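PDB 2QV5: uncharacterized protein Atu2773 from Agrobacterium tumefaciens, which is of unknown function but belongs to the divergent polysaccharide deacetylase family and so may act on a polysaccharide. Local coordinates for residues Lys48-Val57 and Asp221-Arg232; Ala109-Met120 and Pro146-Leu156. All coordinates share one frame; numbering follows the deposited sequence.

Contact 1. Residues Lys48-Val57 and Asp221-Arg232; sequences KAIRDLPPEV and DESIAAISKWSR
I227 and L53 mark the tightly packed side of this contact, where the CG2 branch of the isoleucine lies 3.7 Å from CD2 of the leucine. L53 starts out pointing away from the neighbouring helix; with CG beside its backbone N (chi1 -61°), it swings CD2 back under I224 and I227. Further along, V57 crosses the same isoleucine branch at a slant, CG2 to CG2 4.2 Å apart. At the other end I224 sends two branches different ways: CD1 reaches the methyl of A49 at 4.0 Å, while CG2 lies against CB of D52. Both I227 and V57 also rest on V36 of strand 30-39, so this side faces the sheet. Two neighbouring outer helices of an alpha/beta barrel thus lie side by side, their local axes only 12° apart, and the chain of 53-57 links helix 43-52 to strand 58-62 in a beta-alpha-beta crossover. Another edge of the contact is polar. The end of helix 43-52 is held by R232, whose NH2 donates to the backbone O of D52 at 2.7 Å (N-H...O 162°). That oxygen lies in the plane of the guanidinium, although the donor itself stands above the carbonyl plane; P54 covers one face of the same group. S228 OG comes within 3.0 Å of D52 O but spends its own hydrogen on I224 O, one turn back. The looser end faces solvent, where K48 lays its CD beside D221 OD1 at 3.4 Å, crossing that side chain almost perpendicularly. Its NZ turns instead to D52 OD2 at 2.8 Å and so stays 5.3 Å from D221 OD1, too far for a salt bridge, though the opposite charges may still attract weakly. R51 forms a salt bridge with D52 OD1.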
loop_
_atom_site.group_PDB
_atom_site.type_symbol
_atom_site.label_atom_id
_atom_site.label_comp_id
_atom_site.label_asym_id
_atom_site.label_seq_id
_atom_site.Cartn_x
_atom_site.Cartn_y
_atom_site.Cartn_z
ATOM N N LYS A 48 -8.277 7.478 -14.620
ATOM C CA LYS A 48 -7.031 8.080 -15.091
ATOM C C LYS A 48 -5.828 7.271 -14.615
ATOM O O LYS A 48 -4.917 7.023 -15.402
ATOM C CB LYS A 48 -6.914 9.534 -14.629
ATOM C CG LYS A 48 -5.797 10.296 -15.308
ATOM C CD LYS A 48 -5.705 11.730 -14.810
ATOM C CE LYS A 48 -4.373 12.370 -15.218
ATOM N NZ LYS A 48 -4.064 12.199 -16.676
ATOM N N ALA A 49 -5.853 6.837 -13.347
ATOM C CA ALA A 49 -4.757 6.037 -12.750
ATOM C C ALA A 49 -4.500 4.748 -13.537
ATOM O O ALA A 49 -3.361 4.436 -13.847
ATOM C CB ALA A 49 -5.062 5.712 -11.282
ATOM N N ILE A 50 -5.571 4.015 -13.848
ATOM C CA ILE A 50 -5.505 2.763 -14.599
ATOM C C ILE A 50 -5.051 2.999 -16.050
ATOM O O ILE A 50 -4.232 2.246 -16.586
ATOM C CB ILE A 50 -6.904 2.057 -14.620
ATOM C CG1 ILE A 50 -7.388 1.726 -13.201
ATOM C CG2 ILE A 50 -6.903 0.809 -15.510
ATOM C CD1 ILE A 50 -6.641 0.631 -12.513
ATOM N N ARG A 51 -5.602 4.042 -16.672
ATOM C CA ARG A 51 -5.252 4.444 -18.047
ATOM C C ARG A 51 -3.769 4.820 -18.221
ATOM O O ARG A 51 -3.150 4.471 -19.234
ATOM C CB ARG A 51 -6.137 5.627 -18.451
ATOM C CG ARG A 51 -6.087 6.058 -19.901
ATOM C CD ARG A 51 -6.959 7.298 -20.070
ATOM N NE ARG A 51 -6.674 8.026 -21.304
ATOM C CZ ARG A 51 -5.852 9.070 -21.396
ATOM N NH1 ARG A 51 -5.216 9.527 -20.322
ATOM N NH2 ARG A 51 -5.667 9.661 -22.572
ATOM N N ASP A 52 -3.211 5.521 -17.234
ATOM C CA ASP A 52 -1.897 6.160 -17.377
ATOM C C ASP A 52 -0.687 5.476 -16.740
ATOM O O ASP A 52 0.419 5.568 -17.279
ATOM C CB ASP A 52 -1.947 7.614 -16.895
ATOM C CG ASP A 52 -2.812 8.504 -17.770
ATOM O OD1 ASP A 52 -3.262 8.063 -18.852
ATOM O OD2 ASP A 52 -3.050 9.657 -17.355
ATOM N N LEU A 53 -0.866 4.841 -15.583
ATOM C CA LEU A 53 0.276 4.252 -14.877
ATOM C C LEU A 53 0.671 2.936 -15.545
ATOM O O LEU A 53 -0.199 2.168 -15.922
ATOM C CB LEU A 53 -0.027 4.035 -13.385
ATOM C CG LEU A 53 -0.344 5.311 -12.584
ATOM C CD1 LEU A 53 -1.124 5.009 -11.320
ATOM C CD2 LEU A 53 0.914 6.092 -12.250
ATOM N N PRO A 54 1.984 2.693 -15.722
ATOM C CA PRO A 54 2.432 1.378 -16.187
ATOM C C PRO A 54 2.158 0.301 -15.126
ATOM O O PRO A 54 2.076 0.631 -13.926
ATOM C CB PRO A 54 3.937 1.584 -16.405
ATOM C CG PRO A 54 4.293 2.690 -15.492
ATOM C CD PRO A 54 3.122 3.613 -15.535
ATOM N N PRO A 55 1.981 -0.970 -15.557
ATOM C CA PRO A 55 1.601 -2.079 -14.656
ATOM C C PRO A 55 2.571 -2.366 -13.508
ATOM O O PRO A 55 2.229 -3.098 -12.582
ATOM C CB PRO A 55 1.547 -3.293 -15.585
ATOM C CG PRO A 55 2.244 -2.899 -16.815
ATOM C CD PRO A 55 2.065 -1.419 -16.956
ATOM N N GLU A 56 3.769 -1.800 -13.587
ATOM C CA GLU A 56 4.797 -1.993 -12.568
ATOM C C GLU A 56 4.493 -1.177 -11.317
ATOM O O GLU A 56 5.043 -1.445 -10.264
ATOM C CB GLU A 56 6.166 -1.600 -13.117
ATOM C CG GLU A 56 6.759 -2.592 -14.126
ATOM C CD GLU A 56 6.316 -2.330 -15.571
ATOM O OE1 GLU A 56 5.474 -1.429 -15.810
ATOM O OE2 GLU A 56 6.814 -3.041 -16.471
ATOM N N VAL A 57 3.629 -0.173 -11.457
ATOM C CA VAL A 57 3.202 0.656 -10.338
ATOM C C VAL A 57 2.152 -0.102 -9.534
ATOM O O VAL A 57 1.128 -0.556 -10.070
ATOM C CB VAL A 57 2.678 2.024 -10.831
ATOM C CG1 VAL A 57 2.135 2.882 -9.670
ATOM C CG2 VAL A 57 3.785 2.777 -11.562
ATOM N N ASP A 221 -4.196 13.976 -9.949
ATOM C CA ASP A 221 -3.846 14.139 -11.369
ATOM C C ASP A 221 -2.358 14.418 -11.620
ATOM O O ASP A 221 -1.764 13.841 -12.530
ATOM C CB ASP A 221 -4.678 15.258 -12.008
ATOM C CG ASP A 221 -6.050 14.786 -12.472
ATOM O OD1 ASP A 221 -6.445 13.644 -12.148
ATOM O OD2 ASP A 221 -6.740 15.567 -13.163
ATOM N N GLU A 222 -1.765 15.298 -10.817
ATOM C CA GLU A 222 -0.324 15.610 -10.950
ATOM C C GLU A 222 0.563 14.416 -10.578
ATOM O O GLU A 222 1.596 14.175 -11.211
ATOM C CB GLU A 222 0.067 16.836 -10.119
ATOM C CG GLU A 222 -0.584 18.146 -10.571
ATOM C CD GLU A 222 0.128 18.810 -11.744
ATOM O OE1 GLU A 222 1.262 18.406 -12.083
ATOM O OE2 GLU A 222 -0.454 19.751 -12.328
ATOM N N SER A 223 0.153 13.660 -9.561
ATOM C CA SER A 223 0.924 12.487 -9.139
ATOM C C SER A 223 0.950 11.436 -10.238
ATOM O O SER A 223 2.005 10.903 -10.550
ATOM C CB SER A 223 0.344 11.876 -7.870
ATOM O OG SER A 223 0.302 12.843 -6.849
ATOM N N ILE A 224 -0.223 11.138 -10.799
ATOM C CA ILE A 224 -0.360 10.147 -11.863
ATOM C C ILE A 224 0.534 10.501 -13.053
ATOM O O ILE A 224 1.322 9.664 -13.512
ATOM C CB ILE A 224 -1.841 9.990 -12.307
ATOM C CG1 ILE A 224 -2.670 9.342 -11.195
ATOM C CG2 ILE A 224 -1.941 9.160 -13.580
ATOM C CD1 ILE A 224 -4.160 9.561 -11.345
ATOM N N ALA A 225 0.444 11.746 -13.516
ATOM C CA ALA A 225 1.222 12.201 -14.670
ATOM C C ALA A 225 2.744 12.115 -14.435
ATOM O O ALA A 225 3.478 11.589 -15.287
ATOM C CB ALA A 225 0.784 13.629 -15.101
ATOM N N ALA A 226 3.205 12.578 -13.276
ATOM C CA ALA A 226 4.632 12.577 -12.940
ATOM C C ALA A 226 5.167 11.172 -12.733
ATOM O O ALA A 226 6.245 10.859 -13.210
ATOM C CB ALA A 226 4.908 13.422 -11.693
ATOM N N ILE A 227 4.406 10.340 -12.020
ATOM C CA ILE A 227 4.790 8.950 -11.755
ATOM C C ILE A 227 4.761 8.108 -13.026
ATOM O O ILE A 227 5.695 7.354 -13.273
ATOM C CB ILE A 227 3.944 8.331 -10.605
ATOM C CG1 ILE A 227 4.307 9.015 -9.281
ATOM C CG2 ILE A 227 4.123 6.797 -10.482
ATOM C CD1 ILE A 227 3.379 8.697 -8.190
ATOM N N SER A 228 3.732 8.270 -13.857
ATOM C CA SER A 228 3.693 7.557 -15.143
ATOM C C SER A 228 4.948 7.806 -15.975
ATOM O O SER A 228 5.586 6.860 -16.434
ATOM C CB SER A 228 2.464 7.940 -15.967
ATOM O OG SER A 228 1.274 7.582 -15.289
ATOM N N LYS A 229 5.292 9.077 -16.149
ATOM C CA LYS A 229 6.449 9.481 -16.949
ATOM C C LYS A 229 7.783 8.969 -16.373
ATOM O O LYS A 229 8.595 8.385 -17.102
ATOM C CB LYS A 229 6.462 11.002 -17.074
ATOM C CG LYS A 229 7.615 11.578 -17.885
ATOM C CD LYS A 229 7.633 13.098 -17.763
ATOM C CE LYS A 229 8.725 13.728 -18.610
ATOM N NZ LYS A 229 10.031 13.019 -18.481
ATOM N N TRP A 230 7.999 9.197 -15.071
ATOM C CA TRP A 230 9.221 8.770 -14.385
ATOM C C TRP A 230 9.430 7.236 -14.422
ATOM O O TRP A 230 10.538 6.772 -14.723
ATOM C CB TRP A 230 9.221 9.288 -12.940
ATOM C CG TRP A 230 10.541 9.117 -12.221
ATOM C CD1 TRP A 230 11.567 10.010 -12.168
ATOM C CD2 TRP A 230 10.962 7.973 -11.464
ATOM N NE1 TRP A 230 12.604 9.497 -11.426
ATOM C CE2 TRP A 230 12.258 8.246 -10.985
ATOM C CE3 TRP A 230 10.368 6.744 -11.145
ATOM C CZ2 TRP A 230 12.978 7.332 -10.198
ATOM C CZ3 TRP A 230 11.086 5.832 -10.371
ATOM C CH2 TRP A 230 12.378 6.136 -9.904
ATOM N N SER A 231 8.366 6.470 -14.139
ATOM C CA SER A 231 8.467 5.010 -14.109
ATOM C C SER A 231 8.744 4.420 -15.491
ATOM O O SER A 231 9.439 3.406 -15.600
ATOM C CB SER A 231 7.229 4.364 -13.468
ATOM O OG SER A 231 6.033 4.862 -14.035
ATOM N N ARG A 232 8.220 5.064 -16.537
ATOM C CA ARG A 232 8.486 4.642 -17.929
ATOM C C ARG A 232 9.927 4.913 -18.362
ATOM O O ARG A 232 10.459 4.221 -19.234
ATOM C CB ARG A 232 7.517 5.315 -18.894
ATOM C CG ARG A 232 6.133 4.693 -18.896
ATOM C CD ARG A 232 5.140 5.552 -19.659
ATOM N NE ARG A 232 3.776 5.304 -19.205
ATOM C CZ ARG A 232 3.013 4.293 -19.617
ATOM N NH1 ARG A 232 3.467 3.420 -20.510
ATOM N NH2 ARG A 232 1.787 4.151 -19.132
#

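Contact 2. Residues Ala109-Met120 and Pro146-Leu156; sequences AKVNIDRLHRSM and PVMRDIGKRGL
The side chain of D150 sits as a knob in a hole on the surface of helix 109-120, among I113, L116, H117 and M120. D150 OD1 accepts a hydrogen bond from H117 NE2, at 3.1 Å and nearly straight (166°). The oxygen lies in the imidazole plane, whereas the ring nitrogen approaches from above the carboxylate plane. Apolar groups close in around the same carboxylate: L116 CD2 is 3.4 Å from D150 OD2 and M120 CE 3.6 Å from it, while I113 CD1 packs on D150 CB at 3.8 Å. A chi1 of -177°, which sets CG of D150 beside its carbonyl carbon, carries the carboxylate toward helix 109-120. A second shell fixes the carboxylate. R154 grips it side-on, NE to OD2 at 3.0 Å and NH2 to OD1 at 3.3 Å, and K153 adds a weak bond to OD1. R154 is in turn held by P7 O through NH1, and L6 touches both it and H117. Beside this polar cluster the extended M120 places CE against I151 and, at 3.8 Å, L156 CD1; L116 leans on I86 and I151 on F158, both in the sheet. At the far end A109 meets P146. Inclined by 43°, the two helices show the packing of neighbouring outer helices in an alpha/beta barrel, here with one knob-into-hole, D150, between them and a His-carboxylate hydrogen bond whose aspartate is buried.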
loop_
_atom_site.group_PDB
_atom_site.type_symbol
_atom_site.label_atom_id
_atom_site.label_comp_id
_atom_site.label_asym_id
_atom_site.label_seq_id
_atom_site.Cartn_x
_atom_site.Cartn_y
_atom_site.Cartn_z
ATOM N N ALA A 109 -9.954 -5.779 20.873
ATOM C CA ALA A 109 -9.408 -6.511 19.726
ATOM C C ALA A 109 -10.463 -7.052 18.766
ATOM O O ALA A 109 -10.347 -6.852 17.562
ATOM C CB ALA A 109 -8.478 -7.631 20.193
ATOM N N LYS A 110 -11.508 -7.685 19.302
ATOM C CA LYS A 110 -12.553 -8.306 18.475
ATOM C C LYS A 110 -13.382 -7.321 17.627
ATOM O O LYS A 110 -13.833 -7.676 16.540
ATOM C CB LYS A 110 -13.458 -9.226 19.319
ATOM C CG LYS A 110 -14.843 -8.664 19.657
ATOM C CD LYS A 110 -15.827 -9.769 20.038
ATOM C CE LYS A 110 -17.159 -9.618 19.299
ATOM N NZ LYS A 110 -17.799 -8.274 19.464
ATOM N N VAL A 111 -13.562 -6.092 18.113
ATOM C CA VAL A 111 -14.320 -5.073 17.387
ATOM C C VAL A 111 -13.504 -4.531 16.198
ATOM O O VAL A 111 -14.044 -4.313 15.104
ATOM C CB VAL A 111 -14.809 -3.935 18.347
ATOM C CG1 VAL A 111 -15.374 -2.742 17.580
ATOM C CG2 VAL A 111 -15.866 -4.474 19.321
ATOM N N ASN A 112 -12.207 -4.328 16.420
ATOM C CA ASN A 112 -11.299 -3.894 15.360
ATOM C C ASN A 112 -11.048 -4.988 14.318
ATOM O O ASN A 112 -10.928 -4.687 13.131
ATOM C CB ASN A 112 -9.963 -3.411 15.939
ATOM C CG ASN A 112 -10.032 -1.989 16.496
ATOM O OD1 ASN A 112 -10.859 -1.179 16.088
ATOM N ND2 ASN A 112 -9.135 -1.682 17.422
ATOM N N ILE A 113 -10.971 -6.246 14.759
ATOM C CA ILE A 113 -10.767 -7.385 13.837
ATOM C C ILE A 113 -11.977 -7.571 12.909
ATOM O O ILE A 113 -11.819 -7.875 11.728
ATOM C CB ILE A 113 -10.382 -8.709 14.581
ATOM C CG1 ILE A 113 -9.042 -8.585 15.326
ATOM C CG2 ILE A 113 -10.299 -9.905 13.617
ATOM C CD1 ILE A 113 -7.801 -8.453 14.452
ATOM N N ASP A 114 -13.178 -7.349 13.443
ATOM C CA ASP A 114 -14.403 -7.364 12.644
ATOM C C ASP A 114 -14.434 -6.254 11.591
ATOM O O ASP A 114 -14.873 -6.479 10.467
ATOM C CB ASP A 114 -15.640 -7.272 13.549
ATOM C CG ASP A 114 -15.958 -8.597 14.243
ATOM O OD1 ASP A 114 -15.712 -9.668 13.634
ATOM O OD2 ASP A 114 -16.459 -8.571 15.394
ATOM N N ARG A 115 -13.963 -5.067 11.967
ATOM C CA ARG A 115 -13.880 -3.928 11.057
ATOM C C ARG A 115 -12.903 -4.206 9.929
ATOM O O ARG A 115 -13.187 -3.890 8.778
ATOM C CB ARG A 115 -13.410 -2.686 11.810
ATOM C CG ARG A 115 -14.514 -1.972 12.554
ATOM C CD ARG A 115 -13.939 -0.966 13.512
ATOM N NE ARG A 115 -14.994 -0.317 14.282
ATOM C CZ ARG A 115 -14.817 0.206 15.488
ATOM N NH1 ARG A 115 -15.835 0.772 16.121
ATOM N NH2 ARG A 115 -13.626 0.148 16.071
ATOM N N LEU A 116 -11.747 -4.759 10.300
ATOM C CA LEU A 116 -10.700 -5.188 9.373
ATOM C C LEU A 116 -11.225 -6.192 8.359
ATOM O O LEU A 116 -11.013 -6.043 7.158
ATOM C CB LEU A 116 -9.556 -5.826 10.163
ATOM C CG LEU A 116 -8.390 -6.424 9.378
ATOM C CD1 LEU A 116 -7.707 -5.314 8.572
ATOM C CD2 LEU A 116 -7.378 -7.120 10.280
ATOM N N HIS A 117 -11.919 -7.210 8.858
ATOM C CA HIS A 117 -12.496 -8.267 8.024
ATOM C C HIS A 117 -13.532 -7.751 7.039
ATOM O O HIS A 117 -13.632 -8.258 5.920
ATOM C CB HIS A 117 -13.099 -9.357 8.909
ATOM C CG HIS A 117 -12.082 -10.223 9.583
ATOM N ND1 HIS A 117 -12.431 -11.295 10.375
ATOM C CD2 HIS A 117 -10.727 -10.187 9.573
ATOM C CE1 HIS A 117 -11.336 -11.877 10.833
ATOM N NE2 HIS A 117 -10.289 -11.221 10.365
ATOM N N ARG A 118 -14.304 -6.747 7.444
ATOM C CA ARG A 118 -15.246 -6.121 6.535
ATOM C C ARG A 118 -14.536 -5.453 5.354
ATOM O O ARG A 118 -14.966 -5.606 4.218
ATOM C CB ARG A 118 -16.138 -5.121 7.273
ATOM C CG ARG A 118 -17.209 -5.796 8.115
ATOM C CD ARG A 118 -18.349 -4.845 8.433
ATOM N NE ARG A 118 -18.012 -3.811 9.420
ATOM C CZ ARG A 118 -17.920 -4.000 10.739
ATOM N NH1 ARG A 118 -18.115 -5.198 11.282
ATOM N NH2 ARG A 118 -17.626 -2.975 11.524
ATOM N N SER A 119 -13.445 -4.737 5.622
ATOM C CA SER A 119 -12.645 -4.125 4.549
ATOM C C SER A 119 -11.981 -5.168 3.645
ATOM O O SER A 119 -12.017 -5.033 2.416
ATOM C CB SER A 119 -11.580 -3.208 5.132
ATOM O OG SER A 119 -12.157 -2.026 5.657
ATOM N N MET A 120 -11.405 -6.203 4.268
ATOM C CA MET A 120 -10.687 -7.297 3.597
ATOM C C MET A 120 -11.523 -8.006 2.536
ATOM O O MET A 120 -11.006 -8.479 1.530
ATOM C CB MET A 120 -10.191 -8.327 4.630
ATOM C CG MET A 120 -8.885 -7.996 5.341
ATOM S SD MET A 120 -8.298 -9.358 6.403
ATOM C CE MET A 120 -6.682 -8.725 6.833
ATOM N N PRO A 146 -2.891 -7.006 17.693
ATOM C CA PRO A 146 -3.831 -8.035 17.209
ATOM C C PRO A 146 -4.098 -7.929 15.708
ATOM O O PRO A 146 -4.297 -8.943 15.042
ATOM C CB PRO A 146 -5.133 -7.714 17.954
ATOM C CG PRO A 146 -4.751 -6.870 19.089
ATOM C CD PRO A 146 -3.556 -6.097 18.648
ATOM N N VAL A 147 -4.109 -6.693 15.210
ATOM C CA VAL A 147 -4.367 -6.378 13.799
ATOM C C VAL A 147 -3.246 -6.948 12.933
ATOM O O VAL A 147 -3.501 -7.643 11.935
ATOM C CB VAL A 147 -4.527 -4.844 13.613
ATOM C CG1 VAL A 147 -4.639 -4.444 12.144
ATOM C CG2 VAL A 147 -5.746 -4.367 14.383
ATOM N N MET A 148 -2.008 -6.687 13.344
ATOM C CA MET A 148 -0.837 -7.176 12.620
ATOM C C MET A 148 -0.680 -8.693 12.700
ATOM O O MET A 148 -0.168 -9.315 11.765
ATOM C CB MET A 148 0.426 -6.450 13.083
ATOM C CG MET A 148 0.482 -4.988 12.575
ATOM S SD MET A 148 2.101 -4.254 12.763
ATOM C CE MET A 148 2.987 -5.147 11.491
ATOM N N ARG A 149 -1.133 -9.284 13.803
ATOM C CA ARG A 149 -1.168 -10.745 13.920
ATOM C C ARG A 149 -2.182 -11.376 12.957
ATOM O O ARG A 149 -1.867 -12.372 12.302
ATOM C CB ARG A 149 -1.460 -11.175 15.350
ATOM C CG ARG A 149 -0.296 -10.968 16.310
ATOM C CD ARG A 149 -0.573 -11.641 17.643
ATOM N NE ARG A 149 0.490 -11.385 18.614
ATOM C CZ ARG A 149 1.598 -12.118 18.732
ATOM N NH1 ARG A 149 1.809 -13.165 17.944
ATOM N NH2 ARG A 149 2.506 -11.797 19.641
ATOM N N ASP A 150 -3.380 -10.794 12.859
ATOM C CA ASP A 150 -4.380 -11.268 11.892
ATOM C C ASP A 150 -3.874 -11.174 10.443
ATOM O O ASP A 150 -3.944 -12.152 9.694
ATOM C CB ASP A 150 -5.712 -10.524 12.034
ATOM C CG ASP A 150 -6.780 -11.062 11.095
ATOM O OD1 ASP A 150 -7.453 -12.050 11.447
ATOM O OD2 ASP A 150 -6.946 -10.504 9.988
ATOM N N ILE A 151 -3.350 -10.005 10.072
ATOM C CA ILE A 151 -2.793 -9.777 8.732
ATOM C C ILE A 151 -1.633 -10.742 8.455
ATOM O O ILE A 151 -1.581 -11.357 7.385
ATOM C CB ILE A 151 -2.352 -8.291 8.539
ATOM C CG1 ILE A 151 -3.569 -7.365 8.592
ATOM C CG2 ILE A 151 -1.604 -8.090 7.200
ATOM C CD1 ILE A 151 -3.251 -5.955 9.011
ATOM N N GLY A 152 -0.738 -10.886 9.442
ATOM C CA GLY A 152 0.437 -11.736 9.326
ATOM C C GLY A 152 0.103 -13.197 9.070
ATOM O O GLY A 152 0.717 -13.833 8.211
ATOM N N LYS A 153 -0.911 -13.708 9.772
ATOM C CA LYS A 153 -1.286 -15.123 9.683
ATOM C C LYS A 153 -1.966 -15.501 8.363
ATOM O O LYS A 153 -1.995 -16.674 7.996
ATOM C CB LYS A 153 -2.160 -15.532 10.877
ATOM C CG LYS A 153 -3.657 -15.366 10.645
ATOM C CD LYS A 153 -4.473 -15.609 11.900
ATOM C CE LYS A 153 -5.928 -15.258 11.658
ATOM N NZ LYS A 153 -6.588 -14.865 12.936
ATOM N N ARG A 154 -2.497 -14.498 7.658
ATOM C CA ARG A 154 -3.190 -14.699 6.383
ATOM C C ARG A 154 -2.261 -14.593 5.196
ATOM O O ARG A 154 -2.715 -14.602 4.052
ATOM C CB ARG A 154 -4.301 -13.672 6.218
ATOM C CG ARG A 154 -5.350 -13.839 7.263
ATOM C CD ARG A 154 -6.427 -12.784 7.156
ATOM N NE ARG A 154 -7.341 -12.987 8.263
ATOM C CZ ARG A 154 -8.306 -13.898 8.288
ATOM N NH1 ARG A 154 -8.534 -14.703 7.248
ATOM N NH2 ARG A 154 -9.057 -14.000 9.366
ATOM N N GLY A 155 -0.967 -14.485 5.464
ATOM C CA GLY A 155 0.023 -14.486 4.398
ATOM C C GLY A 155 0.093 -13.179 3.631
ATOM O O GLY A 155 0.502 -13.158 2.468
ATOM N N LEU A 156 -0.306 -12.090 4.281
ATOM C CA LEU A 156 -0.285 -10.767 3.680
ATOM C C LEU A 156 0.878 -9.951 4.238
ATOM O O LEU A 156 1.285 -10.134 5.398
ATOM C CB LEU A 156 -1.595 -10.018 3.987
ATOM C CG LEU A 156 -2.925 -10.593 3.494
ATOM C CD1 LEU A 156 -4.099 -10.053 4.322
ATOM C CD2 LEU A 156 -3.108 -10.269 2.017
#

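Contacts 1 and 2 lie on opposite sides of the chain's centre, their own centres 31 Å apart and their nearest atoms about 16 Å, so neither touches the other. Each joins two helices packed outside one curled parallel sheet, in which seven strands pair in a ring. Contact 2 spans a short loop of sequence, its closest ends 26 residues apart, linking helices 109-120 and 141-153 with strand 128-131 between them. Contact 1 spans 164 residues: it brings helix 43-52, near the start of the barrel, beside helix 221-233, near its end, and everything in contact 2 falls between them in sequence. Contact 1 therefore bridges the closure of the ring, and contact 2 a step within it.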